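Local coordinates for cytochrome C-type biogenesis protein ccmF (PDB 6ZMQ), which is a membrane-bound cytochrome c heme lyase that binds heme and probably takes part in attaching it to cytochrome c during maturation, at residues A[90-95]-A[106-111]. Residues are numbered along the deposited sequence; the frame is centred on the assembly and turned at random.
Sequences ARNHST and PWAALE
Asn92 reaches across to Ala109 with the nitrogen corner of its carboxamide: ND2 lies 3.6 Å from the methyl CB of Ala109, and this is the closest approach between 90-95 and 106-111. The other corner of the same amide sits more loosely, with OD1 4.3 Å from CB of Ala108. One methyl thus lies near each corner of the amide, that of Ala108 at the limit of contact. Because CG stands beside the backbone N and anti to the carbonyl carbon (chi1 -78°), the amide is carried from the 90-95 segment toward the facing loop; the backbones approach to 7.5 Å at the CA atoms of Asn92 and Ala108. Asparagine suits this place because its short side chain, met by the alanine methyls, bridges the gap between the backbones yet keeps a polar end: ND2 also makes a weak hydrogen bond back to the carbonyl O of Tyr88, which may help hold the amide's rotation. Alanines suit the facing loop, since a methyl lets the amide come close. Tyr88 ties the two sides together further: the backbone N-H of Ala109 gives a weak hydrogen bond to its hydroxyl, and the side chains of Ala108 and Glu111 rest on it.

Beyond the amide the contact opens out. Only about 100 Å² is buried in all, Ala108 is exposed, and Arg91 and Glu111 face each other with NH2 and OE2 5.3 Å apart, so any attraction between them is probably weak. Ala109 holds the N-cap position of helix 110-129, and its carbonyl O accepts a hydrogen bond from the hydroxyl of Ser113 within the first turn. The arrangement is plain surface packing between the last part of short helix 87-92 and the N-terminal end of helix 110-129, whose first half falls in a predicted transmembrane range, joined through helix 99-104 in a helical membrane protein of the CcmF family.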
loop_
_atom_site.group_PDB
_atom_site.type_symbol
_atom_site.label_atom_id
_atom_site.label_comp_id
_atom_site.label_asym_id
_atom_site.label_seq_id
_atom_site.Cartn_x
_atom_site.Cartn_y
_atom_site.Cartn_z
ATOM N N ALA A 90 7.612 -16.985 -22.466
ATOM C CA ALA A 90 7.424 -16.656 -23.881
ATOM C C ALA A 90 6.462 -15.486 -24.056
ATOM O O ALA A 90 6.568 -14.715 -25.018
ATOM C CB ALA A 90 6.927 -17.879 -24.654
ATOM N N ARG A 91 5.500 -15.348 -23.139
ATOM C CA ARG A 91 4.628 -14.179 -23.165
ATOM C C ARG A 91 5.216 -12.996 -22.397
ATOM O O ARG A 91 4.741 -11.865 -22.560
ATOM C CB ARG A 91 3.239 -14.553 -22.644
ATOM C CG ARG A 91 2.285 -14.876 -23.789
ATOM C CD ARG A 91 0.810 -14.946 -23.362
ATOM N NE ARG A 91 0.475 -15.889 -22.287
ATOM C CZ ARG A 91 0.550 -17.221 -22.347
ATOM N NH1 ARG A 91 0.908 -17.856 -23.458
ATOM N NH2 ARG A 91 0.207 -17.935 -21.285
ATOM N N ASN A 92 6.217 -13.220 -21.544
ATOM C CA ASN A 92 6.852 -12.129 -20.812
ATOM C C ASN A 92 8.344 -11.982 -21.094
ATOM O O ASN A 92 9.058 -11.351 -20.305
ATOM C CB ASN A 92 6.584 -12.281 -19.319
ATOM C CG ASN A 92 5.192 -11.817 -18.945
ATOM O OD1 ASN A 92 4.805 -10.685 -19.238
ATOM N ND2 ASN A 92 4.411 -12.705 -18.349
ATOM N N HIS A 93 8.835 -12.559 -22.187
ATOM C CA HIS A 93 10.032 -12.069 -22.856
ATOM C C HIS A 93 9.687 -11.493 -24.218
ATOM O O HIS A 93 10.485 -11.578 -25.154
ATOM C CB HIS A 93 11.099 -13.161 -22.939
ATOM C CG HIS A 93 12.115 -13.086 -21.847
ATOM N ND1 HIS A 93 13.466 -12.994 -22.098
ATOM C CD2 HIS A 93 11.971 -12.951 -20.508
ATOM C CE1 HIS A 93 14.116 -12.890 -20.953
ATOM N NE2 HIS A 93 13.233 -12.861 -19.972
ATOM N N SER A 94 8.472 -10.971 -24.359
ATOM C CA SER A 94 8.170 -9.938 -25.336
ATOM C C SER A 94 8.417 -8.533 -24.781
ATOM O O SER A 94 7.989 -7.556 -25.396
ATOM C CB SER A 94 6.728 -10.085 -25.829
ATOM O OG SER A 94 6.552 -11.331 -26.483
ATOM N N THR A 95 9.043 -8.433 -23.607
ATOM C CA THR A 95 9.687 -7.229 -23.080
ATOM C C THR A 95 11.025 -7.619 -22.460
ATOM O O THR A 95 11.261 -7.426 -21.263
ATOM C CB THR A 95 8.809 -6.497 -22.067
ATOM O OG1 THR A 95 7.470 -6.402 -22.566
ATOM C CG2 THR A 95 9.357 -5.091 -21.866
ATOM N N PRO A 106 9.783 -12.300 -12.862
ATOM C CA PRO A 106 9.085 -13.356 -12.088
ATOM C C PRO A 106 7.925 -12.915 -11.190
ATOM O O PRO A 106 7.412 -13.763 -10.462
ATOM C CB PRO A 106 10.205 -13.957 -11.224
ATOM C CG PRO A 106 11.352 -13.811 -12.016
ATOM C CD PRO A 106 11.238 -12.456 -12.602
ATOM N N TRP A 107 7.497 -11.643 -11.193
ATOM C CA TRP A 107 6.159 -11.302 -10.729
ATOM C C TRP A 107 5.449 -10.349 -11.691
ATOM O O TRP A 107 4.599 -9.566 -11.253
ATOM C CB TRP A 107 6.208 -10.738 -9.291
ATOM C CG TRP A 107 6.994 -9.481 -9.077
ATOM C CD1 TRP A 107 6.545 -8.198 -9.202
ATOM C CD2 TRP A 107 8.369 -9.383 -8.676
ATOM N NE1 TRP A 107 7.553 -7.310 -8.910
ATOM C CE2 TRP A 107 8.684 -8.014 -8.590
ATOM C CE3 TRP A 107 9.368 -10.320 -8.392
ATOM C CZ2 TRP A 107 9.953 -7.563 -8.229
ATOM C CZ3 TRP A 107 10.631 -9.870 -8.033
ATOM C CH2 TRP A 107 10.906 -8.505 -7.957
ATOM N N ALA A 108 5.758 -10.422 -12.994
ATOM C CA ALA A 108 5.217 -9.468 -13.967
ATOM C C ALA A 108 3.725 -9.684 -14.214
ATOM O O ALA A 108 2.907 -8.786 -13.973
ATOM C CB ALA A 108 5.992 -9.551 -15.284
ATOM N N ALA A 109 3.347 -10.854 -14.721
ATOM C CA ALA A 109 1.935 -11.177 -14.851
ATOM C C ALA A 109 1.499 -12.047 -13.670
ATOM O O ALA A 109 2.147 -12.071 -12.624
ATOM C CB ALA A 109 1.642 -11.831 -16.198
ATOM N N LEU A 110 0.377 -12.758 -13.843
ATOM C CA LEU A 110 -0.405 -13.266 -12.713
ATOM C C LEU A 110 0.288 -14.430 -11.997
ATOM O O LEU A 110 0.433 -14.413 -10.767
ATOM C CB LEU A 110 -1.811 -13.648 -13.206
ATOM C CG LEU A 110 -2.983 -14.104 -12.317
ATOM C CD1 LEU A 110 -4.280 -13.782 -13.041
ATOM C CD2 LEU A 110 -2.983 -15.585 -11.942
ATOM N N GLU A 111 0.649 -15.482 -12.749
ATOM C CA GLU A 111 1.129 -16.742 -12.168
ATOM C C GLU A 111 2.467 -16.591 -11.432
ATOM O O GLU A 111 2.658 -17.139 -10.335
ATOM C CB GLU A 111 1.227 -17.806 -13.262
ATOM C CG GLU A 111 -0.039 -18.008 -14.105
ATOM C CD GLU A 111 -0.061 -17.200 -15.394
ATOM O OE1 GLU A 111 -1.118 -16.613 -15.707
ATOM O OE2 GLU A 111 0.973 -17.153 -16.094
#